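Local coordinates for protein aldose-aldose oxidoreductase (Caulobacter crescentus, PDB 5A04) that probably oxidises one aldose while reducing another, using a tightly held NADP cofactor as the hydride carrier between the two half-reactions, at residues C29-L34 and L300-L305; G130-F135 and N291-Q296; P153-V158 and S253-W258. One frame throughout, in Å; residues are numbered along the deposited sequence.

Contact 1 of 3, residues C29-L34 and L300-L305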
loop_
_atom_site.group_PDB
_atom_site.type_symbol
_atom_site.label_atom_id
_atom_site.label_comp_id
_atom_site.label_asym_id
_atom_site.label_seq_id
_atom_site.Cartn_x
_atom_site.Cartn_y
_atom_site.Cartn_z
ATOM N N CYS A 29 24.195 -24.649 -10.306
ATOM C CA CYS A 29 23.197 -25.684 -10.587
ATOM C C CYS A 29 23.728 -27.085 -10.365
ATOM O O CYS A 29 24.906 -27.357 -10.597
ATOM C CB CYS A 29 22.696 -25.591 -12.023
ATOM S SG CYS A 29 21.687 -24.142 -12.336
ATOM N N GLU A 30 22.834 -27.978 -9.957
ATOM C CA GLU A 30 23.184 -29.382 -9.771
ATOM C C GLU A 30 22.588 -30.290 -10.829
ATOM O O GLU A 30 23.036 -31.424 -10.990
ATOM C CB GLU A 30 22.722 -29.875 -8.406
ATOM C CG GLU A 30 23.377 -29.181 -7.247
ATOM C CD GLU A 30 22.754 -29.594 -5.936
ATOM O OE1 GLU A 30 21.560 -29.292 -5.729
ATOM O OE2 GLU A 30 23.454 -30.235 -5.123
ATOM N N HIS A 31 21.569 -29.804 -11.538
ATOM C CA HIS A 31 20.857 -30.651 -12.495
ATOM C C HIS A 31 20.644 -29.977 -13.835
ATOM O O HIS A 31 19.840 -30.444 -14.645
ATOM C CB HIS A 31 19.510 -31.080 -11.913
ATOM C CG HIS A 31 19.645 -31.902 -10.675
ATOM N ND1 HIS A 31 20.169 -33.179 -10.688
ATOM C CD2 HIS A 31 19.367 -31.619 -9.381
ATOM C CE1 HIS A 31 20.196 -33.650 -9.454
ATOM N NE2 HIS A 31 19.715 -32.724 -8.644
ATOM N N SER A 32 21.378 -28.892 -14.063
ATOM C CA SER A 32 21.246 -28.097 -15.278
ATOM C C SER A 32 22.603 -27.686 -15.800
ATOM O O SER A 32 23.507 -27.410 -15.021
ATOM C CB SER A 32 20.406 -26.841 -15.012
ATOM O OG SER A 32 19.250 -27.188 -14.275
ATOM N N ARG A 33 22.740 -27.626 -17.118
ATOM C CA ARG A 33 23.957 -27.098 -17.724
ATOM C C ARG A 33 23.614 -26.265 -18.944
ATOM O O ARG A 33 22.594 -26.481 -19.602
ATOM C CB ARG A 33 24.921 -28.231 -18.106
ATOM C CG ARG A 33 24.379 -29.174 -19.188
ATOM C CD ARG A 33 25.407 -30.247 -19.561
ATOM N NE ARG A 33 26.649 -29.650 -20.040
ATOM C CZ ARG A 33 26.889 -29.324 -21.307
ATOM N NH1 ARG A 33 25.970 -29.539 -22.241
ATOM N NH2 ARG A 33 28.054 -28.780 -21.645
ATOM N N LEU A 34 24.470 -25.299 -19.235
ATOM C CA LEU A 34 24.319 -24.487 -20.425
ATOM C C LEU A 34 24.809 -25.283 -21.641
ATOM O O LEU A 34 25.971 -25.686 -21.691
ATOM C CB LEU A 34 25.099 -23.182 -20.253
ATOM C CG LEU A 34 25.049 -22.236 -21.447
ATOM C CD1 LEU A 34 23.599 -21.861 -21.728
ATOM C CD2 LEU A 34 25.901 -21.005 -21.169
ATOM N N LEU A 300 13.021 -26.868 -12.979
ATOM C CA LEU A 300 12.452 -27.404 -14.212
ATOM C C LEU A 300 13.137 -28.721 -14.557
ATOM O O LEU A 300 12.479 -29.711 -14.871
ATOM C CB LEU A 300 12.583 -26.407 -15.368
ATOM C CG LEU A 300 12.037 -26.899 -16.716
ATOM C CD1 LEU A 300 10.614 -27.426 -16.567
ATOM C CD2 LEU A 300 12.098 -25.769 -17.741
ATOM N N SER A 301 14.461 -28.731 -14.464
ATOM C CA SER A 301 15.235 -29.942 -14.735
ATOM C C SER A 301 14.795 -31.108 -13.853
ATOM O O SER A 301 14.592 -32.233 -14.335
ATOM C CB SER A 301 16.727 -29.670 -14.531
ATOM O OG SER A 301 17.180 -28.706 -15.459
ATOM N N GLU A 302 14.637 -30.839 -12.562
ATOM C CA GLU A 302 14.218 -31.884 -11.628
ATOM C C GLU A 302 12.797 -32.358 -11.935
ATOM O O GLU A 302 12.514 -33.550 -11.831
ATOM C CB GLU A 302 14.318 -31.392 -10.183
ATOM C CG GLU A 302 15.756 -31.106 -9.742
ATOM C CD GLU A 302 15.832 -30.297 -8.446
ATOM O OE1 GLU A 302 14.806 -30.164 -7.744
ATOM O OE2 GLU A 302 16.929 -29.787 -8.137
ATOM N N CYS A 303 11.911 -31.440 -12.326
ATOM C CA CYS A 303 10.561 -31.841 -12.729
ATOM C C CYS A 303 10.602 -32.802 -13.914
ATOM O O CYS A 303 9.874 -33.803 -13.938
ATOM C CB CYS A 303 9.697 -30.627 -13.083
ATOM S SG CYS A 303 9.137 -29.712 -11.634
ATOM N N ILE A 304 11.443 -32.495 -14.896
ATOM C CA ILE A 304 11.591 -33.365 -16.062
ATOM C C ILE A 304 12.166 -34.726 -15.652
ATOM O O ILE A 304 11.652 -35.768 -16.065
ATOM C CB ILE A 304 12.478 -32.704 -17.140
ATOM C CG1 ILE A 304 11.800 -31.430 -17.657
ATOM C CG2 ILE A 304 12.747 -33.678 -18.287
ATOM C CD1 ILE A 304 12.741 -30.487 -18.408
ATOM N N LEU A 305 13.204 -34.716 -14.822
ATOM C CA LEU A 305 13.851 -35.954 -14.394
ATOM C C LEU A 305 12.927 -36.852 -13.574
ATOM O O LEU A 305 13.096 -38.069 -13.576
ATOM C CB LEU A 305 15.117 -35.648 -13.587
ATOM C CG LEU A 305 16.295 -35.049 -14.364
ATOM C CD1 LEU A 305 17.383 -34.563 -13.411
ATOM C CD2 LEU A 305 16.854 -36.064 -15.355
#
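His31 and Ser301 bring the two backbones to their nearest approach, CA to CA 6.1 Å, where the start of strand 32-38 meets the flank of helix 292-306. The meeting illustrates how a helix supplied by the C-terminal part of the chain is docked onto a Rossmann-type parallel sheet: polar atoms and one ring fix this part of the docking, beside apolar packing of Leu300 and Ile304 on the sheet. Two serines form the centre. Ser301 directs its hydroxyl across the gap, and its OG lies 2.8 Å from Ser32 OG. Leu297 O, one turn back along the helix, also lies within weak bonding range of both hydroxyls, so the proton that links the serines is not settled. Beside them the backbone carbonyl of His31 rests against the helix, with His31 O 3.2 Å from Ser301 CB.

His31 has its CG anti to the carbonyl carbon (chi1 -62°), which carries the imidazole out over the helix between Glu302 and Leu305. There His31 CD2 comes 3.3 Å from Glu302 OE2. The ring and carboxylate planes stand 88° apart, almost perpendicular, while Glu302 CG packs 3.7 Å from His31 CD2. The methyl Leu305 CD1 makes a van der Waals contact with the ring at His31 ND1, 4.1 Å away. ND1 itself has a weak hydrogen bond to Arg5 O, which may help to set the rotation of the ring.

Asp298, on the same helix, accepts from His31 N and Glu30 N and is hydrogen-bonded to Ser32 OG, so the helix grips the turn as well as the strand. Between the two segments themselves, the buried serine pair adds a polar link. The nearby Glu302 carboxylate would be expected to stabilise a protonated imidazole, although the charge of His31 remains unknown.

Contact 2 of 3, residues G130-F135 and N291-Q296. With NDP (NADPH dihydro-nicotinamide-adenine-dinucleotide phosphate), chain G.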
loop_
_atom_site.group_PDB
_atom_site.type_symbol
_atom_site.label_atom_id
_atom_site.label_comp_id
_atom_site.label_asym_id
_atom_site.label_seq_id
_atom_site.Cartn_x
_atom_site.Cartn_y
_atom_site.Cartn_z
ATOM N N GLY A 130 9.175 -18.083 -15.432
ATOM C CA GLY A 130 10.302 -17.685 -14.602
ATOM C C GLY A 130 9.947 -16.839 -13.393
ATOM O O GLY A 130 10.445 -15.720 -13.248
ATOM N N TYR A 131 9.106 -17.370 -12.512
ATOM C CA TYR A 131 8.800 -16.678 -11.259
ATOM C C TYR A 131 9.820 -17.057 -10.180
ATOM O O TYR A 131 9.525 -17.816 -9.253
ATOM C CB TYR A 131 7.371 -16.997 -10.800
ATOM C CG TYR A 131 6.272 -16.411 -11.694
ATOM C CD1 TYR A 131 6.131 -15.033 -11.852
ATOM C CD2 TYR A 131 5.364 -17.239 -12.344
ATOM C CE1 TYR A 131 5.113 -14.495 -12.659
ATOM C CE2 TYR A 131 4.339 -16.704 -13.144
ATOM C CZ TYR A 131 4.227 -15.339 -13.286
ATOM O OH TYR A 131 3.222 -14.812 -14.059
ATOM N N ARG A 132 11.015 -16.497 -10.313
ATOM C CA ARG A 132 12.152 -16.860 -9.461
ATOM C C ARG A 132 11.896 -16.619 -7.975
ATOM O O ARG A 132 12.516 -17.264 -7.127
ATOM C CB ARG A 132 13.395 -16.086 -9.898
ATOM C CG ARG A 132 13.182 -14.590 -10.027
ATOM C CD ARG A 132 14.491 -13.835 -10.254
ATOM N NE ARG A 132 14.188 -12.438 -10.542
ATOM C CZ ARG A 132 13.951 -11.513 -9.617
ATOM N NH1 ARG A 132 14.038 -11.812 -8.315
ATOM N NH2 ARG A 132 13.641 -10.278 -9.994
ATOM N N SER A 133 10.996 -15.690 -7.651
ATOM C CA SER A 133 10.756 -15.362 -6.241
ATOM C C SER A 133 10.239 -16.560 -5.448
ATOM O O SER A 133 10.391 -16.604 -4.236
ATOM C CB SER A 133 9.778 -14.186 -6.112
ATOM O OG SER A 133 10.344 -13.013 -6.685
ATOM N N ARG A 134 9.631 -17.531 -6.127
ATOM C CA ARG A 134 9.131 -18.723 -5.449
ATOM C C ARG A 134 10.271 -19.618 -4.967
ATOM O O ARG A 134 10.032 -20.591 -4.266
ATOM C CB ARG A 134 8.200 -19.519 -6.363
ATOM C CG ARG A 134 6.923 -18.746 -6.779
ATOM C CD ARG A 134 5.957 -18.547 -5.598
ATOM N NE ARG A 134 5.529 -19.822 -5.024
ATOM C CZ ARG A 134 4.502 -20.532 -5.482
ATOM N NH1 ARG A 134 3.790 -20.085 -6.516
ATOM N NH2 ARG A 134 4.178 -21.686 -4.906
ATOM N N PHE A 135 11.502 -19.278 -5.349
ATOM C CA PHE A 135 12.689 -20.041 -4.967
ATOM C C PHE A 135 13.628 -19.231 -4.088
ATOM O O PHE A 135 14.744 -19.661 -3.796
ATOM C CB PHE A 135 13.421 -20.524 -6.226
ATOM C CG PHE A 135 12.531 -21.317 -7.124
ATOM C CD1 PHE A 135 12.296 -22.652 -6.858
ATOM C CD2 PHE A 135 11.852 -20.708 -8.178
ATOM C CE1 PHE A 135 11.429 -23.395 -7.659
ATOM C CE2 PHE A 135 10.978 -21.441 -8.977
ATOM C CZ PHE A 135 10.761 -22.782 -8.714
ATOM N N ASN A 291 20.996 -20.193 -4.672
ATOM C CA ASN A 291 20.364 -18.917 -4.986
ATOM C C ASN A 291 19.111 -19.111 -5.838
ATOM O O ASN A 291 18.939 -20.153 -6.481
ATOM C CB ASN A 291 21.358 -18.004 -5.703
ATOM C CG ASN A 291 21.695 -18.503 -7.104
ATOM O OD1 ASN A 291 20.947 -18.262 -8.046
ATOM N ND2 ASN A 291 22.822 -19.213 -7.242
ATOM N N GLN A 292 18.251 -18.096 -5.856
ATOM C CA GLN A 292 16.955 -18.218 -6.534
ATOM C C GLN A 292 17.066 -18.542 -8.034
ATOM O O GLN A 292 16.175 -19.187 -8.591
ATOM C CB GLN A 292 16.138 -16.929 -6.349
ATOM C CG GLN A 292 16.786 -15.667 -6.929
ATOM C CD GLN A 292 15.978 -14.406 -6.644
ATOM O OE1 GLN A 292 14.755 -14.391 -6.818
ATOM N NE2 GLN A 292 16.656 -13.345 -6.188
ATOM N N PHE A 293 18.130 -18.088 -8.691
ATOM C CA PHE A 293 18.257 -18.282 -10.137
ATOM C C PHE A 293 18.619 -19.728 -10.449
ATOM O O PHE A 293 17.956 -20.389 -11.248
ATOM C CB PHE A 293 19.298 -17.316 -10.720
ATOM C CG PHE A 293 19.055 -15.891 -10.331
ATOM C CD1 PHE A 293 18.084 -15.135 -10.972
ATOM C CD2 PHE A 293 19.771 -15.318 -9.297
ATOM C CE1 PHE A 293 17.847 -13.825 -10.587
ATOM C CE2 PHE A 293 19.541 -14.003 -8.912
ATOM C CZ PHE A 293 18.574 -13.260 -9.557
ATOM N N SER A 294 19.676 -20.220 -9.811
ATOM C CA SER A 294 20.072 -21.614 -9.976
ATOM C C SER A 294 18.972 -22.558 -9.518
ATOM O O SER A 294 18.757 -23.615 -10.118
ATOM C CB SER A 294 21.353 -21.895 -9.182
ATOM O OG SER A 294 22.355 -20.960 -9.550
ATOM N N ALA A 295 18.292 -22.190 -8.438
ATOM C CA ALA A 295 17.161 -22.986 -7.959
ATOM C C ALA A 295 16.022 -23.043 -8.986
ATOM O O ALA A 295 15.375 -24.079 -9.159
ATOM C CB ALA A 295 16.649 -22.425 -6.641
ATOM N N GLN A 296 15.763 -21.923 -9.642
ATOM C CA GLN A 296 14.698 -21.878 -10.649
ATOM C C GLN A 296 15.059 -22.804 -11.813
ATOM O O GLN A 296 14.239 -23.613 -12.258
ATOM C CB GLN A 296 14.482 -20.437 -11.142
ATOM C CG GLN A 296 13.424 -20.329 -12.250
ATOM C CD GLN A 296 13.485 -18.998 -12.967
ATOM O OE1 GLN A 296 13.029 -17.990 -12.447
ATOM N NE2 GLN A 296 14.040 -18.993 -14.174
HETATM P PA NDP G . 16.875 -6.981 -23.183
HETATM O O1A NDP G . 16.344 -5.942 -24.109
HETATM O O2A NDP G . 18.024 -6.629 -22.280
HETATM O O5B NDP G . 17.292 -8.334 -24.019
HETATM C C5B NDP G . 16.243 -8.683 -24.877
HETATM C C4B NDP G . 16.878 -9.609 -25.925
HETATM O O4B NDP G . 15.872 -10.284 -26.683
HETATM C C3B NDP G . 17.714 -8.773 -26.922
HETATM O O3B NDP G . 19.010 -8.571 -26.454
HETATM C C2B NDP G . 17.787 -9.741 -28.109
HETATM O O2B NDP G . 18.677 -10.680 -27.938
HETATM C C1B NDP G . 16.376 -10.463 -27.992
HETATM N N9A NDP G . 15.409 -9.961 -28.972
HETATM C C8A NDP G . 14.775 -10.693 -29.970
HETATM N N7A NDP G . 13.956 -9.943 -30.733
HETATM C C5A NDP G . 14.066 -8.656 -30.201
HETATM C C6A NDP G . 13.459 -7.435 -30.550
HETATM N N6A NDP G . 12.572 -7.376 -31.601
HETATM N N1A NDP G . 13.728 -6.281 -29.865
HETATM C C2A NDP G . 14.628 -6.420 -28.821
HETATM N N3A NDP G . 15.271 -7.503 -28.372
HETATM C C4A NDP G . 14.973 -8.638 -29.096
HETATM O O3 NDP G . 15.517 -7.328 -22.294
HETATM P PN NDP G . 15.755 -8.049 -20.854
HETATM O O1N NDP G . 16.671 -9.204 -20.921
HETATM O O2N NDP G . 15.682 -7.083 -19.693
HETATM O O5D NDP G . 14.167 -8.783 -20.678
HETATM C C5D NDP G . 13.934 -9.822 -21.588
HETATM C C4D NDP G . 12.816 -10.715 -20.979
HETATM O O4D NDP G . 13.236 -11.131 -19.643
HETATM C C3D NDP G . 11.477 -9.913 -20.773
HETATM O O3D NDP G . 10.352 -10.788 -20.973
HETATM C C2D NDP G . 11.533 -9.502 -19.308
HETATM O O2D NDP G . 10.244 -9.409 -18.727
HETATM C C1D NDP G . 12.270 -10.743 -18.693
HETATM N N1N NDP G . 13.011 -10.350 -17.493
HETATM C C2N NDP G . 12.832 -11.047 -16.309
HETATM C C3N NDP G . 13.551 -10.683 -15.206
HETATM C C7N NDP G . 13.361 -11.412 -13.953
HETATM O O7N NDP G . 13.860 -11.023 -12.880
HETATM N N7N NDP G . 12.608 -12.583 -13.959
HETATM C C4N NDP G . 14.527 -9.559 -15.221
HETATM C C5N NDP G . 14.613 -8.859 -16.511
HETATM C C6N NDP G . 13.900 -9.253 -17.564
HETATM P P2B NDP G . 19.628 -11.147 -29.297
HETATM O O1X NDP G . 18.540 -11.452 -30.302
HETATM O O2X NDP G . 20.395 -9.877 -29.503
HETATM O O3X NDP G . 20.405 -12.344 -28.753
HETATM O O HOH W 1 12.902 -12.671 -5.528
#
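Arg132 and Gln292 carry the polar part of this contact, where a 3-10 segment following the last Rossmann strand meets the first turn of helix 292-306. Arg132 NH1 donates to Gln292 OE1 over 3.1 Å with an N-H...O angle of 161°. The acceptor lies in the guanidinium plane, yet the nitrogen stands above the amide plane of the glutamine, the two planes being 77° apart. A water that bonds Ser133 OG also donates to Gln292 OE1, while Gln292 NE2 is held by Ser266 O.

Cofactor binding uses other nitrogens of the same group. Arg132 CG stands between the backbone N and the carbonyl carbon (chi1 51°), and the extended chain beyond it carries the guanidinium to NADPH. Arg132 NE and NH2 both donate to the nicotinamide carboxamide oxygen O7N, the NE bond to O7N measuring 2.8 Å. Thr265 O takes a further bond from NH1, and the bound glucose touches this side chain too.

Apolar packing lies beside the polar bonds. Arg132 CD lies 3.4 Å from Phe293 CE1, the two side chains running alongside each other. Phe135 offers one face to the helix: Gln296 CA sits 4.1 Å from the centroid of the Phe135 ring, a CH-pi contact, and Ala295 CB meets Phe135 CB at 3.8 Å.

A polar oxygen makes a van der Waals contact: Gln296, whose NE2 bonds Tyr78 OH, brings OE1 to 3.2 Å from Arg132 CB.

With all three guanidinium nitrogens engaged and Gln292 itself anchored, the arginine's plane is fixed. Gln292 thus acts as a second-shell residue, and the buried positive charge would probably polarise the C7N-O7N carbonyl of the carboxamide.

Contact 3 of 3, residues P153-V158 and S253-W258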
loop_
_atom_site.group_PDB
_atom_site.type_symbol
_atom_site.label_atom_id
_atom_site.label_comp_id
_atom_site.label_asym_id
_atom_site.label_seq_id
_atom_site.Cartn_x
_atom_site.Cartn_y
_atom_site.Cartn_z
ATOM N N PRO A 153 -5.760 -15.726 9.720
ATOM C CA PRO A 153 -6.236 -15.578 8.336
ATOM C C PRO A 153 -5.637 -14.337 7.690
ATOM O O PRO A 153 -5.579 -13.300 8.350
ATOM C CB PRO A 153 -7.759 -15.424 8.494
ATOM C CG PRO A 153 -8.070 -15.998 9.830
ATOM C CD PRO A 153 -6.865 -15.748 10.692
ATOM N N VAL A 154 -5.195 -14.426 6.438
ATOM C CA VAL A 154 -4.695 -13.226 5.774
ATOM C C VAL A 154 -5.817 -12.200 5.619
ATOM O O VAL A 154 -6.871 -12.517 5.080
ATOM C CB VAL A 154 -4.118 -13.526 4.392
ATOM C CG1 VAL A 154 -3.758 -12.214 3.684
ATOM C CG2 VAL A 154 -2.898 -14.433 4.522
ATOM N N ARG A 155 -5.582 -10.977 6.082
ATOM C CA ARG A 155 -6.562 -9.911 5.914
ATOM C C ARG A 155 -6.103 -8.902 4.859
ATOM O O ARG A 155 -6.891 -8.482 4.011
ATOM C CB ARG A 155 -6.826 -9.201 7.249
ATOM C CG ARG A 155 -7.314 -10.119 8.375
ATOM C CD ARG A 155 -8.719 -10.666 8.097
ATOM N NE ARG A 155 -9.712 -9.591 8.063
ATOM C CZ ARG A 155 -10.653 -9.471 7.135
ATOM N NH1 ARG A 155 -10.722 -10.363 6.156
ATOM N NH2 ARG A 155 -11.517 -8.457 7.182
ATOM N N THR A 156 -4.832 -8.504 4.905
ATOM C CA THR A 156 -4.324 -7.546 3.921
ATOM C C THR A 156 -2.969 -7.947 3.344
ATOM O O THR A 156 -2.120 -8.515 4.036
ATOM C CB THR A 156 -4.180 -6.111 4.508
ATOM O OG1 THR A 156 -3.216 -6.115 5.573
ATOM C CG2 THR A 156 -5.511 -5.588 5.045
ATOM N N VAL A 157 -2.791 -7.659 2.063
ATOM C CA VAL A 157 -1.490 -7.701 1.419
ATOM C C VAL A 157 -1.277 -6.332 0.812
ATOM O O VAL A 157 -2.094 -5.882 -0.001
ATOM C CB VAL A 157 -1.393 -8.758 0.310
ATOM C CG1 VAL A 157 -0.012 -8.692 -0.339
ATOM C CG2 VAL A 157 -1.641 -10.148 0.872
ATOM N N VAL A 158 -0.211 -5.649 1.211
ATOM C CA VAL A 158 0.097 -4.356 0.618
ATOM C C VAL A 158 1.450 -4.482 -0.063
ATOM O O VAL A 158 2.464 -4.716 0.604
ATOM C CB VAL A 158 0.111 -3.216 1.674
ATOM C CG1 VAL A 158 0.597 -1.904 1.062
ATOM C CG2 VAL A 158 -1.289 -3.030 2.285
ATOM N N SER A 253 -0.550 -9.164 6.353
ATOM C CA SER A 253 -1.004 -8.998 7.737
ATOM C C SER A 253 -2.280 -9.779 8.028
ATOM O O SER A 253 -3.172 -9.882 7.177
ATOM C CB SER A 253 -1.265 -7.520 8.063
ATOM O OG SER A 253 -0.222 -6.668 7.633
ATOM N N GLY A 254 -2.365 -10.293 9.252
ATOM C CA GLY A 254 -3.568 -10.932 9.760
ATOM C C GLY A 254 -3.753 -10.500 11.212
ATOM O O GLY A 254 -2.987 -9.680 11.719
ATOM N N PRO A 255 -4.767 -11.051 11.891
ATOM C CA PRO A 255 -5.105 -10.620 13.256
ATOM C C PRO A 255 -3.994 -10.901 14.261
ATOM O O PRO A 255 -3.917 -10.216 15.279
ATOM C CB PRO A 255 -6.350 -11.445 13.598
ATOM C CG PRO A 255 -6.845 -11.992 12.301
ATOM C CD PRO A 255 -5.677 -12.093 11.385
ATOM N N LYS A 256 -3.150 -11.890 13.986
ATOM C CA LYS A 256 -2.081 -12.240 14.929
ATOM C C LYS A 256 -0.758 -11.519 14.675
ATOM O O LYS A 256 0.159 -11.580 15.500
ATOM C CB LYS A 256 -1.856 -13.755 14.911
ATOM C CG LYS A 256 -3.057 -14.536 15.430
ATOM C CD LYS A 256 -2.968 -16.027 15.113
ATOM C CE LYS A 256 -1.794 -16.684 15.788
ATOM N NZ LYS A 256 -1.768 -18.149 15.498
ATOM N N GLY A 257 -0.636 -10.852 13.531
ATOM C CA GLY A 257 0.587 -10.137 13.224
ATOM C C GLY A 257 0.860 -10.017 11.738
ATOM O O GLY A 257 -0.029 -10.231 10.915
ATOM N N TRP A 258 2.090 -9.664 11.389
ATOM C CA TRP A 258 2.393 -9.409 9.990
ATOM C C TRP A 258 3.853 -9.706 9.667
ATOM O O TRP A 258 4.702 -9.809 10.563
ATOM C CB TRP A 258 2.032 -7.951 9.615
ATOM C CG TRP A 258 2.612 -6.848 10.498
ATOM C CD1 TRP A 258 1.950 -6.137 11.462
ATOM C CD2 TRP A 258 3.944 -6.304 10.451
ATOM N NE1 TRP A 258 2.791 -5.210 12.035
ATOM C CE2 TRP A 258 4.018 -5.288 11.428
ATOM C CE3 TRP A 258 5.081 -6.585 9.683
ATOM C CZ2 TRP A 258 5.186 -4.559 11.665
ATOM C CZ3 TRP A 258 6.237 -5.861 9.917
ATOM C CH2 TRP A 258 6.283 -4.862 10.903
HETATM O O HOH W 2 -0.480 -5.802 5.080
#
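Arg155 and Thr156 both face Ser253 in a classic beta bulge, which opens the antiparallel pairing of strand 156-162 with strand 247-254 in the large mixed sheet of the C-terminal domain. Ser253 O accepts two backbone N-H bonds, from Arg155 N at 2.9 Å and from Thr156 N at 3.1 Å. Ser253 N returns a bond to Thr156 O, making Thr156 and Ser253 a hydrogen-bonded pair. The extra residue lets one carbonyl serve two amides at the edge of regular pairing, just before strand 247-254 enters the type I turn Gly254 to Gly257 that leads into strand 257-261.

The side chain of Arg155 can be followed outward from this bulge. Its CB lies 3.7 Å from Ser253 O, the doubly used carbonyl. With CG anti to the carbonyl carbon (chi1 -58°), the next methylene is set against the turn, Arg155 CG being 4.0 Å from Pro255 CD and close to Gly254 CA. Further bends at chi2 and chi3 then lead the chain away from the hairpin. Its polar tip belongs to the dimer interface: NE bonds Ser244 OG of the second subunit, and NH2 forms a salt bridge with Asp223 of that subunit. The aliphatic base thus packs within one chain while the guanidinium group reaches the other.

Pro153 and Pro255 add an apolar contact beyond the bulge, their rings crossing at about a right angle, with Pro153 CD 3.9 Å from Pro255 CD. On the face carrying Thr156 and Ser253, the two hydroxyls are too far apart to bond directly. One water joins them instead, 2.8 Å from Thr156 OG1 and 2.7 Å from Ser253 OG.

In the fold
Two levels of burial are represented along this chain. Contact 2 is buried, its centre about 9 Å from the centre of the chain. Contacts 1 and 3 are both partly buried; contact 3, whose centre lies about 24 Å from that of the chain, includes exposed residues and meets the second subunit. Contacts 1 and 2 share helix 292-306: its first turn holds Arg132 of the cofactor and sugar site, while a later turn docks on the Rossmann sheet, and the two touch through Cys29 and Ser294. Contact 3 stands apart, its nearest atoms about 13 Å from contact 2. Chemistry follows place: side-chain polar links join helix to strand, a charged group meets cofactor at the centre, and backbone bonds knit the mixed sheet.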